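Local coordinates for protein cytochrome c XoxG (PDB 6ONQ) that probably carries electrons through its covalently bound heme c, serving methanol oxidation by a lanthanide-dependent dehydrogenase, at residues G67-H72 and D158-L163; D59-D64 and D181-A186; E123-L128 and N151-A156; G100-G105 and W171-P176. All blocks are in the same frame, centred on the assembly; numbering follows the deposited sequence.

Interaction 1: G67-H72 and D158-L163; sequences GHPTFH and DLYVYL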
# COMPACT_ATOMS: atom_id res chain seq x y z
N GLY A 67 -13.13 3.22 7.33
CA GLY A 67 -12.83 4.48 6.69
C GLY A 67 -11.41 4.64 6.18
O GLY A 67 -11.05 5.74 5.75
N HIS A 68 -10.60 3.56 6.21
CA HIS A 68 -9.20 3.66 5.85
C HIS A 68 -8.95 3.12 4.45
O HIS A 68 -9.68 2.25 3.96
CB HIS A 68 -8.35 2.91 6.87
CG HIS A 68 -8.42 3.48 8.25
ND1 HIS A 68 -8.74 2.72 9.36
CD2 HIS A 68 -8.25 4.75 8.70
CE1 HIS A 68 -8.75 3.49 10.43
NE2 HIS A 68 -8.45 4.73 10.06
N PRO A 69 -7.91 3.62 3.76
CA PRO A 69 -7.67 3.20 2.38
C PRO A 69 -7.40 1.71 2.28
O PRO A 69 -6.88 1.09 3.21
CB PRO A 69 -6.43 4.01 1.98
CG PRO A 69 -6.40 5.15 2.90
CD PRO A 69 -6.98 4.66 4.20
N THR A 70 -7.75 1.14 1.13
CA THR A 70 -7.53 -0.28 0.89
C THR A 70 -7.35 -0.50 -0.60
O THR A 70 -7.51 0.42 -1.41
CB THR A 70 -8.67 -1.15 1.44
OG1 THR A 70 -8.21 -2.49 1.58
CG2 THR A 70 -9.86 -1.16 0.50
N PHE A 71 -7.00 -1.74 -0.95
CA PHE A 71 -6.72 -2.13 -2.32
C PHE A 71 -7.96 -2.72 -2.98
O PHE A 71 -9.05 -2.78 -2.41
CB PHE A 71 -5.57 -3.12 -2.34
CG PHE A 71 -5.75 -4.26 -1.40
CD1 PHE A 71 -6.56 -5.33 -1.73
CD2 PHE A 71 -5.12 -4.26 -0.17
CE1 PHE A 71 -6.72 -6.38 -0.86
CE2 PHE A 71 -5.28 -5.31 0.70
CZ PHE A 71 -6.08 -6.37 0.36
N HIS A 72 -7.77 -3.18 -4.22
CA HIS A 72 -8.85 -3.83 -4.98
C HIS A 72 -8.19 -4.57 -6.14
O HIS A 72 -7.88 -3.97 -7.17
CB HIS A 72 -9.87 -2.82 -5.48
CG HIS A 72 -11.02 -3.45 -6.20
ND1 HIS A 72 -11.57 -2.90 -7.34
CD2 HIS A 72 -11.71 -4.58 -5.96
CE1 HIS A 72 -12.56 -3.66 -7.76
NE2 HIS A 72 -12.66 -4.69 -6.94
N ASP A 158 -0.90 5.80 -1.17
CA ASP A 158 -0.43 4.82 -2.14
C ASP A 158 0.49 3.80 -1.49
O ASP A 158 0.34 2.59 -1.68
CB ASP A 158 0.28 5.54 -3.28
CG ASP A 158 -0.56 6.67 -3.87
OD1 ASP A 158 -1.20 7.43 -3.10
OD2 ASP A 158 -0.58 6.81 -5.12
N LEU A 159 1.44 4.27 -0.68
CA LEU A 159 2.34 3.34 -0.01
C LEU A 159 1.59 2.42 0.95
O LEU A 159 1.88 1.22 1.01
CB LEU A 159 3.43 4.12 0.71
CG LEU A 159 4.34 4.88 -0.27
CD1 LEU A 159 5.02 6.07 0.39
CD2 LEU A 159 5.36 3.92 -0.86
N TYR A 160 0.61 2.97 1.68
CA TYR A 160 -0.17 2.17 2.62
C TYR A 160 -0.95 1.08 1.89
O TYR A 160 -0.90 -0.09 2.28
CB TYR A 160 -1.13 3.07 3.40
CG TYR A 160 -1.96 2.30 4.40
CD1 TYR A 160 -1.38 1.75 5.54
CD2 TYR A 160 -3.33 2.09 4.20
CE1 TYR A 160 -2.13 1.04 6.46
CE2 TYR A 160 -4.09 1.37 5.12
CZ TYR A 160 -3.48 0.85 6.24
OH TYR A 160 -4.21 0.14 7.17
N VAL A 161 -1.65 1.45 0.82
CA VAL A 161 -2.47 0.49 0.08
C VAL A 161 -1.62 -0.66 -0.44
O VAL A 161 -1.93 -1.83 -0.21
CB VAL A 161 -3.21 1.21 -1.05
CG1 VAL A 161 -3.83 0.22 -1.98
CG2 VAL A 161 -4.27 2.13 -0.47
N TYR A 162 -0.55 -0.34 -1.16
CA TYR A 162 0.33 -1.38 -1.69
C TYR A 162 0.88 -2.28 -0.58
O TYR A 162 0.85 -3.51 -0.68
CB TYR A 162 1.46 -0.72 -2.48
CG TYR A 162 2.60 -1.66 -2.75
CD1 TYR A 162 2.41 -2.76 -3.56
CD2 TYR A 162 3.84 -1.48 -2.16
CE1 TYR A 162 3.42 -3.64 -3.79
CE2 TYR A 162 4.86 -2.37 -2.40
CZ TYR A 162 4.64 -3.45 -3.22
OH TYR A 162 5.64 -4.35 -3.48
N LEU A 163 1.43 -1.68 0.47
CA LEU A 163 2.00 -2.51 1.53
C LEU A 163 0.91 -3.25 2.31
O LEU A 163 1.19 -4.29 2.91
CB LEU A 163 2.84 -1.65 2.46
CG LEU A 163 4.19 -1.12 2.01
CD1 LEU A 163 4.67 -0.06 2.99
CD2 LEU A 163 5.19 -2.26 1.87
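Val161, on helix 156-167, turns its two methyl groups to the run of chain from Pro69 to Phe71, and the CA atoms of Thr70 and Val161 are only 5.2 Å apart. From CB the valine forks. CG1 lies anti to the backbone N (chi1 168°) and ends 3.7 Å from Phe71 CA, with Phe71 CB almost as near. The other branch, CG2, sits beside the backbone N and meets Pro69 CB at 3.8 Å. Both methyls also face Thr70 O, 3.7 Å from Val161 CG1 and 3.8 Å from Val161 CG2. One residue earlier on the helix, Tyr160 presents the edge of its ring: CE2 comes to 3.4 Å from Pro69 O, which lies in the ring plane. That oxygen also accepts a hydrogen bond from Arg164 NH1, while the Tyr160 ring packs edge-to-face with Tyr121. Phe71 reaches past the valine, its CD2 4.0 Å from Val161 O. This is where the small antiparallel sheet in the N-terminal part of the chain rests on a long helix of the cytochrome c domain. No hydrogen bond crosses between the two segments, and Thr70 OG1 spends its bond on Ala52 O; sheet and helix are therefore joined here by buried shape fit, with Pro69 O bonded instead to Arg164.

Interaction 2: D59-D64 and D181-A186; sequences DGKYFD and DKPESA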
# COMPACT_ATOMS: atom_id res chain seq x y z
N ASP A 59 -14.47 7.20 -6.49
CA ASP A 59 -13.71 7.53 -7.69
C ASP A 59 -12.32 6.88 -7.70
O ASP A 59 -11.32 7.54 -7.42
CB ASP A 59 -13.57 9.05 -7.81
CG ASP A 59 -13.51 9.51 -9.25
OD1 ASP A 59 -12.68 10.40 -9.57
OD2 ASP A 59 -14.31 9.00 -10.07
N GLY A 60 -12.25 5.59 -8.02
CA GLY A 60 -10.99 4.88 -8.06
C GLY A 60 -10.32 4.64 -6.72
O GLY A 60 -9.35 3.87 -6.66
N LYS A 61 -10.79 5.29 -5.65
CA LYS A 61 -10.26 5.11 -4.31
C LYS A 61 -11.17 4.16 -3.53
O LYS A 61 -12.38 4.38 -3.46
CB LYS A 61 -10.18 6.44 -3.57
CG LYS A 61 -8.95 7.28 -3.86
CD LYS A 61 -9.36 8.74 -4.10
CE LYS A 61 -8.38 9.47 -5.01
NZ LYS A 61 -8.44 9.00 -6.42
N TYR A 62 -10.58 3.13 -2.95
CA TYR A 62 -11.34 2.19 -2.13
C TYR A 62 -11.06 2.41 -0.65
O TYR A 62 -9.97 2.83 -0.26
CB TYR A 62 -11.01 0.76 -2.53
CG TYR A 62 -11.28 0.49 -3.98
CD1 TYR A 62 -10.34 0.80 -4.95
CD2 TYR A 62 -12.49 -0.05 -4.40
CE1 TYR A 62 -10.58 0.57 -6.29
CE2 TYR A 62 -12.74 -0.29 -5.73
CZ TYR A 62 -11.78 0.03 -6.68
OH TYR A 62 -12.00 -0.20 -8.02
N PHE A 63 -12.07 2.13 0.17
CA PHE A 63 -11.99 2.26 1.62
C PHE A 63 -12.56 1.02 2.29
O PHE A 63 -13.39 0.31 1.71
CB PHE A 63 -12.73 3.50 2.10
CG PHE A 63 -12.23 4.78 1.49
CD1 PHE A 63 -12.76 5.26 0.31
CD2 PHE A 63 -11.21 5.50 2.10
CE1 PHE A 63 -12.30 6.43 -0.25
CE2 PHE A 63 -10.74 6.68 1.55
CZ PHE A 63 -11.29 7.14 0.37
N ASP A 64 -12.11 0.75 3.51
CA ASP A 64 -12.63 -0.37 4.29
C ASP A 64 -13.74 0.12 5.22
O ASP A 64 -14.06 1.31 5.26
CB ASP A 64 -11.50 -1.07 5.06
CG ASP A 64 -10.79 -0.16 6.07
OD1 ASP A 64 -11.35 0.90 6.45
OD2 ASP A 64 -9.67 -0.50 6.49
N ASP A 181 -7.64 2.51 -14.44
CA ASP A 181 -7.26 3.84 -14.89
C ASP A 181 -7.02 4.78 -13.71
O ASP A 181 -7.63 4.64 -12.65
CB ASP A 181 -8.34 4.41 -15.81
CG ASP A 181 -8.29 3.82 -17.20
OD1 ASP A 181 -8.69 4.51 -18.16
OD2 ASP A 181 -7.84 2.66 -17.33
N LYS A 182 -6.10 5.71 -13.90
CA LYS A 182 -5.84 6.72 -12.88
C LYS A 182 -7.04 7.65 -12.77
O LYS A 182 -7.42 8.28 -13.77
CB LYS A 182 -4.58 7.53 -13.21
CG LYS A 182 -4.18 8.52 -12.12
CD LYS A 182 -2.91 9.29 -12.47
CE LYS A 182 -2.38 10.08 -11.26
NZ LYS A 182 -1.12 10.85 -11.55
N PRO A 183 -7.66 7.76 -11.61
CA PRO A 183 -8.84 8.63 -11.47
C PRO A 183 -8.48 10.10 -11.56
O PRO A 183 -7.34 10.51 -11.34
CB PRO A 183 -9.38 8.27 -10.08
CG PRO A 183 -8.21 7.72 -9.36
CD PRO A 183 -7.37 7.02 -10.37
N GLU A 184 -9.51 10.90 -11.87
CA GLU A 184 -9.33 12.35 -11.97
C GLU A 184 -9.14 12.98 -10.60
O GLU A 184 -8.44 14.00 -10.48
CB GLU A 184 -10.54 12.98 -12.67
CG GLU A 184 -10.47 12.94 -14.18
CD GLU A 184 -9.42 13.88 -14.75
OE1 GLU A 184 -9.38 15.06 -14.33
OE2 GLU A 184 -8.64 13.45 -15.62
N SER A 185 -9.75 12.40 -9.56
CA SER A 185 -9.55 12.87 -8.19
C SER A 185 -8.07 12.93 -7.84
O SER A 185 -7.58 13.91 -7.29
CB SER A 185 -10.28 11.96 -7.21
OG SER A 185 -11.51 11.51 -7.75
N ALA A 186 -7.34 11.86 -8.17
CA ALA A 186 -5.94 11.77 -7.79
C ALA A 186 -5.11 12.86 -8.46
O ALA A 186 -4.20 13.42 -7.85
CB ALA A 186 -5.38 10.39 -8.14
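Asp59 and Gly60, the two-residue turn of the beta-hairpin made by strands 56-58 and 61-63, lie against Pro183, the N-cap residue of helix 184-193. Both turn residues have positive phi, which suits the glycine. The tight part centres on the proline. Its CB is 3.4 Å from Asp59 O and its CG 4.2 Å from Gly60 CA, while Trp82 of helix 82-94 also touches it. Lys61 crosses the proline ring obliquely. Bent at chi2 (134°) and again at chi4 (71°), its chain curls back so that NZ stands 3.2 Å from Pro183 CG and makes a weak hydrogen bond to Asp59 O at 3.4 Å. The same amine reaches the first turn of the helix, 3.8 Å from Ala186 CB, and the lysine side chain touches Phe83 as well. With an alanine here, the Asp59 carbonyl would probably lose this weak donor and a gap would open between the hairpin and the side of Pro183 and Ala186. The solvent side is looser: Asp59 and Glu184 are exposed, and the Glu184 carboxylate leads away toward Lys187, a long and weak ion pair. One polar link crosses the solvent side, the hydrogen bond from Ser185 OG to Asp59 OD1, modelled at 2.4 Å, a length too short to be taken literally.

Interaction 3: E123-L128 and N151-A156; sequences EFYGIL and NVMCYA. With HEC (heme c), chain B.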
# COMPACT_ATOMS: atom_id res chain seq x y z
N GLU A 123 -0.99 4.77 12.61
CA GLU A 123 0.34 4.44 13.12
C GLU A 123 1.36 4.49 12.01
O GLU A 123 2.47 5.00 12.18
CB GLU A 123 0.33 3.06 13.77
CG GLU A 123 0.11 3.05 15.28
CD GLU A 123 -0.06 1.65 15.86
OE1 GLU A 123 -0.57 0.74 15.16
OE2 GLU A 123 0.32 1.46 17.04
N PHE A 124 1.00 3.96 10.84
CA PHE A 124 1.87 4.01 9.68
C PHE A 124 2.12 5.45 9.26
O PHE A 124 3.27 5.84 9.01
CB PHE A 124 1.25 3.20 8.55
CG PHE A 124 1.92 3.37 7.23
CD1 PHE A 124 2.97 2.55 6.87
CD2 PHE A 124 1.50 4.34 6.34
CE1 PHE A 124 3.59 2.70 5.66
CE2 PHE A 124 2.11 4.50 5.14
CZ PHE A 124 3.15 3.68 4.78
N TYR A 125 1.07 6.25 9.17
CA TYR A 125 1.23 7.63 8.71
C TYR A 125 2.13 8.42 9.66
O TYR A 125 2.95 9.23 9.22
CB TYR A 125 -0.13 8.31 8.56
CG TYR A 125 -0.08 9.58 7.75
CD1 TYR A 125 0.32 10.77 8.32
CD2 TYR A 125 -0.44 9.58 6.40
CE1 TYR A 125 0.37 11.93 7.58
CE2 TYR A 125 -0.39 10.75 5.65
CZ TYR A 125 0.02 11.92 6.25
OH TYR A 125 0.08 13.10 5.52
N GLY A 126 2.01 8.18 10.97
CA GLY A 126 2.82 8.91 11.93
C GLY A 126 4.28 8.52 11.90
O GLY A 126 5.16 9.37 12.07
N ILE A 127 4.57 7.23 11.72
CA ILE A 127 5.95 6.79 11.57
C ILE A 127 6.55 7.38 10.30
O ILE A 127 7.70 7.84 10.29
CB ILE A 127 6.02 5.25 11.55
CG1 ILE A 127 5.85 4.69 12.96
CG2 ILE A 127 7.32 4.77 10.92
CD1 ILE A 127 5.49 3.22 12.97
N LEU A 128 5.78 7.39 9.22
CA LEU A 128 6.28 7.92 7.96
C LEU A 128 6.54 9.42 8.06
O LEU A 128 7.55 9.92 7.55
CB LEU A 128 5.29 7.61 6.86
CG LEU A 128 5.68 8.00 5.44
CD1 LEU A 128 6.93 7.25 5.08
CD2 LEU A 128 4.55 7.66 4.49
N ASN A 151 7.23 14.68 -2.15
CA ASN A 151 7.29 13.58 -3.11
C ASN A 151 7.06 12.23 -2.46
O ASN A 151 6.87 11.23 -3.17
CB ASN A 151 8.63 13.59 -3.83
CG ASN A 151 8.64 14.50 -5.03
OD1 ASN A 151 8.00 14.21 -6.04
ND2 ASN A 151 9.36 15.63 -4.93
N VAL A 152 7.08 12.16 -1.14
CA VAL A 152 6.70 10.97 -0.40
C VAL A 152 5.35 11.15 0.27
O VAL A 152 4.45 10.34 0.09
CB VAL A 152 7.79 10.57 0.61
CG1 VAL A 152 7.35 9.37 1.40
CG2 VAL A 152 9.05 10.26 -0.13
N MET A 153 5.18 12.23 1.03
CA MET A 153 3.96 12.38 1.82
C MET A 153 2.71 12.43 0.95
O MET A 153 1.66 11.96 1.37
CB MET A 153 4.04 13.63 2.69
CG MET A 153 5.07 13.54 3.79
SD MET A 153 5.02 12.00 4.73
CE MET A 153 3.47 12.17 5.61
N CYS A 154 2.80 12.99 -0.25
CA CYS A 154 1.62 13.07 -1.09
C CYS A 154 1.21 11.72 -1.65
O CYS A 154 0.15 11.61 -2.26
CB CYS A 154 1.83 14.04 -2.25
SG CYS A 154 2.20 15.73 -1.73
N TYR A 155 2.05 10.70 -1.48
CA TYR A 155 1.72 9.35 -1.90
C TYR A 155 1.67 8.40 -0.71
O TYR A 155 1.87 7.20 -0.88
CB TYR A 155 2.72 8.89 -2.96
CG TYR A 155 2.80 9.88 -4.09
CD1 TYR A 155 1.83 9.89 -5.09
CD2 TYR A 155 3.81 10.82 -4.15
CE1 TYR A 155 1.88 10.80 -6.12
CE2 TYR A 155 3.87 11.74 -5.19
CZ TYR A 155 2.91 11.72 -6.17
OH TYR A 155 2.97 12.63 -7.20
N ALA A 156 1.39 8.94 0.48
CA ALA A 156 1.32 8.12 1.69
C ALA A 156 0.23 7.07 1.60
O ALA A 156 0.43 5.92 2.00
CB ALA A 156 1.09 9.02 2.90
FE HEC B . 11.43 2.93 7.03
CHA HEC B . 10.94 1.43 10.09
CHB HEC B . 8.16 2.58 6.37
CHC HEC B . 11.85 4.53 4.01
CHD HEC B . 14.81 2.75 7.44
NA HEC B . 9.87 2.11 8.03
C1A HEC B . 9.82 1.63 9.31
C2A HEC B . 8.43 1.40 9.67
C3A HEC B . 7.68 1.73 8.63
C4A HEC B . 8.57 2.18 7.60
CMA HEC B . 6.15 1.65 8.48
CAA HEC B . 7.92 0.85 11.01
CBA HEC B . 8.32 -0.61 11.06
CGA HEC B . 7.68 -1.33 12.21
O1A HEC B . 7.73 -0.81 13.35
O2A HEC B . 7.15 -2.43 11.97
NB HEC B . 10.26 3.47 5.48
C1B HEC B . 8.92 3.20 5.43
C2B HEC B . 8.37 3.70 4.20
C3B HEC B . 9.36 4.26 3.51
C4B HEC B . 10.58 4.12 4.30
CMB HEC B . 6.90 3.63 3.75
CAB HEC B . 9.07 4.90 2.13
CBB HEC B . 9.82 5.86 1.62
NC HEC B . 13.06 3.50 5.92
C1C HEC B . 12.99 4.22 4.74
C2C HEC B . 14.34 4.59 4.39
C3C HEC B . 15.18 4.10 5.31
C4C HEC B . 14.38 3.40 6.31
CMC HEC B . 14.77 5.39 3.14
CAC HEC B . 16.72 4.31 5.25
CBC HEC B . 17.55 3.34 5.62
ND HEC B . 12.63 2.21 8.48
C1D HEC B . 14.01 2.26 8.47
C2D HEC B . 14.47 1.73 9.75
C3D HEC B . 13.41 1.38 10.47
C4D HEC B . 12.23 1.66 9.69
CMD HEC B . 15.94 1.59 10.22
CAD HEC B . 13.43 0.77 11.88
CBD HEC B . 13.30 1.83 12.97
CGD HEC B . 13.30 1.14 14.32
O1D HEC B . 13.78 -0.02 14.40
O2D HEC B . 12.83 1.75 15.31
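Tyr125 and Leu128 both hold CG anti to the backbone N (chi1 -164° and -176°), which sends them from helix 121-130 toward Met153 and Ala156; Met153, bent at chi2 and chi3, folds back so that its methyl meets Tyr125 and its sulfur Leu128. Met153 CE comes to 3.5 Å from Tyr125 CZ and is just as near the hydroxyl, approaching the ring obliquely. Further along the same ring, Tyr125 CE2 touches Ala156 CB at 3.6 Å. That methyl is shared with Leu128, whose CD2 lies 4.0 Å from Ala156 CB. The Leu128 and Met153 side chains slide past each other in opposite senses, Leu128 CG 4.1 Å from Met153 SD. Replacing Tyr125 by an alanine would probably uncover one side of the Ala156 methyl and leave the end of Met153 free to turn. A type I turn from Met153 to Ala156 brings both residues to the same helix, with Tyr155 as N-cap of helix 156-167; Cys154, in the middle of the turn, is tied by a disulfide to Cys193. Leu128 also works inward. Its CD1 is 3.9 Å from CMB of the heme, and Phe124 CD1 is 3.7 Å from the heme methyl CMA, both as part of the heme pocket. Met143, an axial ligand of the iron, lies next to Leu128. The contact is almost wholly apolar, with no hydrogen bond between the segments: Leu128 and Phe124 touch the heme while Met153 and Ala156 back Leu128, so the join rests on van der Waals contact.

Interaction 4: G100-G105 and W171-P176; sequences GPDGMG and WGRARP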
# COMPACT_ATOMS: atom_id res chain seq x y z
N GLY A 100 14.15 -3.26 1.29
CA GLY A 100 14.25 -4.40 0.41
C GLY A 100 13.11 -4.49 -0.57
O GLY A 100 12.12 -3.77 -0.48
N PRO A 101 13.23 -5.40 -1.53
CA PRO A 101 12.22 -5.48 -2.59
C PRO A 101 10.91 -6.04 -2.06
O PRO A 101 10.90 -6.94 -1.22
CB PRO A 101 12.85 -6.43 -3.61
CG PRO A 101 14.22 -6.81 -3.05
CD PRO A 101 14.19 -6.51 -1.60
N ASP A 102 9.81 -5.48 -2.55
CA ASP A 102 8.47 -5.98 -2.25
C ASP A 102 8.17 -5.99 -0.75
O ASP A 102 7.33 -6.76 -0.29
CB ASP A 102 8.27 -7.39 -2.82
CG ASP A 102 8.38 -7.42 -4.33
OD1 ASP A 102 7.36 -7.13 -5.00
OD2 ASP A 102 9.49 -7.74 -4.83
N GLY A 103 8.86 -5.15 0.02
CA GLY A 103 8.71 -5.14 1.46
C GLY A 103 9.28 -6.36 2.17
O GLY A 103 8.78 -6.73 3.24
N MET A 104 10.31 -6.98 1.61
CA MET A 104 10.82 -8.24 2.15
C MET A 104 11.82 -8.06 3.28
O MET A 104 12.11 -9.03 3.98
CB MET A 104 11.47 -9.06 1.03
CG MET A 104 10.46 -9.76 0.15
SD MET A 104 9.25 -10.67 1.13
CE MET A 104 10.12 -12.21 1.44
N GLY A 105 12.34 -6.85 3.48
CA GLY A 105 13.27 -6.63 4.56
C GLY A 105 14.72 -6.62 4.08
O GLY A 105 15.06 -7.07 2.98
N TRP A 171 -1.24 -9.54 -2.91
CA TRP A 171 -0.34 -9.28 -4.01
C TRP A 171 0.98 -9.95 -3.69
O TRP A 171 1.42 -9.93 -2.54
CB TRP A 171 -0.12 -7.79 -4.26
CG TRP A 171 0.72 -7.53 -5.47
CD1 TRP A 171 2.02 -7.12 -5.50
CD2 TRP A 171 0.33 -7.71 -6.84
NE1 TRP A 171 2.46 -7.02 -6.79
CE2 TRP A 171 1.44 -7.37 -7.64
CE3 TRP A 171 -0.85 -8.11 -7.47
CZ2 TRP A 171 1.40 -7.43 -9.02
CZ3 TRP A 171 -0.88 -8.17 -8.85
CH2 TRP A 171 0.23 -7.82 -9.61
N GLY A 172 1.60 -10.54 -4.70
CA GLY A 172 2.86 -11.23 -4.53
C GLY A 172 4.06 -10.32 -4.68
O GLY A 172 3.99 -9.11 -4.42
N ARG A 173 5.17 -10.90 -5.11
CA ARG A 173 6.41 -10.14 -5.28
C ARG A 173 6.68 -9.85 -6.75
O ARG A 173 7.79 -10.01 -7.24
CB ARG A 173 7.58 -10.88 -4.65
CG ARG A 173 7.30 -11.39 -3.26
CD ARG A 173 8.57 -11.95 -2.69
NE ARG A 173 9.72 -11.39 -3.39
CZ ARG A 173 10.98 -11.71 -3.13
NH1 ARG A 173 11.26 -12.61 -2.18
NH2 ARG A 173 11.96 -11.15 -3.83
N ALA A 174 5.66 -9.39 -7.45
CA ALA A 174 5.76 -9.03 -8.85
C ALA A 174 5.57 -7.53 -9.02
O ALA A 174 5.16 -6.82 -8.10
CB ALA A 174 4.73 -9.80 -9.67
N ARG A 175 5.89 -7.05 -10.21
CA ARG A 175 5.46 -5.68 -10.46
C ARG A 175 4.05 -5.69 -11.03
O ARG A 175 3.72 -6.55 -11.86
CB ARG A 175 6.42 -4.99 -11.43
CG ARG A 175 5.92 -3.69 -12.03
CD ARG A 175 6.85 -3.23 -13.14
NE ARG A 175 8.02 -2.52 -12.63
CZ ARG A 175 8.06 -1.20 -12.41
NH1 ARG A 175 6.99 -0.44 -12.66
NH2 ARG A 175 9.17 -0.65 -11.95
N PRO A 176 3.17 -4.78 -10.60
CA PRO A 176 1.80 -4.77 -11.14
C PRO A 176 1.80 -4.45 -12.63
O PRO A 176 2.45 -3.49 -13.07
CB PRO A 176 1.10 -3.68 -10.32
CG PRO A 176 1.90 -3.57 -9.07
CD PRO A 176 3.32 -3.83 -9.48
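Asp102 and Arg173 bring two irregular loops together, with their CA atoms 5.5 Å apart; Asp102 and Gly103 both take positive phi in a turn closed by the bond from Met104 N to Pro101 O. The aspartate points at the backbone of the arginine more than at its charged end. Asp102 OD1 is 3.2 Å from Arg173 CA, and Asp102 CG lies 3.6 Å from Arg173 CB. The two side chains cross at about a right angle, with carboxylate and guanidinium planes 44° apart, and Asp102 OD2 to Arg173 NE is a long salt bridge of 3.9 Å. A kink at chi3 (21°) swings the guanidinium over Met104. There Met104 CG covers one face, offset toward the rim and 3.8 Å from Arg173 NH1, while Met104 SD rests 4.1 Å from Arg173 CD. The arginine's own loop is braced from within, because Trp171 NE1 donates to Ala174 O at 3.0 Å with an N-H...O angle of 157°, the oxygen lying near the indole plane. Arg166 of helix 156-167 reaches both loops, bonding to Asp102 O through NE and to Trp171 O through NH1. The first loop directly follows the helix bearing His99, an axial ligand of the heme iron. With its ion pair long and its arginine exposed, the contact probably owes little to direct charge attraction; the join probably relies also on the methionine against the guanidinium and on the bonds of Arg166 to both loops.

In the fold
Helix 156-167 is the hub. In interaction 1 it meets the small sheet; on another flank Phe124 of interaction 3 packs on it, with Tyr160 CB 3.9 Å from Phe124 CE2. Interaction 4 reaches it through Tyr162, whose OH lies 3.5 Å from Asp102 CA. Interactions 1 and 2 share that sheet: strands 61-63 and 69-74 are neighbours, and a probable hydrogen bond of 2.8 Å joins His72 ND1 to Tyr62 OH. Interactions 2 and 4 sit on opposite sides of the chain's centre, their own centres 22 Å apart. Interaction 3 alone touches the heme. The side chain of Tyr160 is about 8 Å from the heme c, although Leu163 on the same helix comes closer. The side chain of Asp102 is about 13 Å from the heme c.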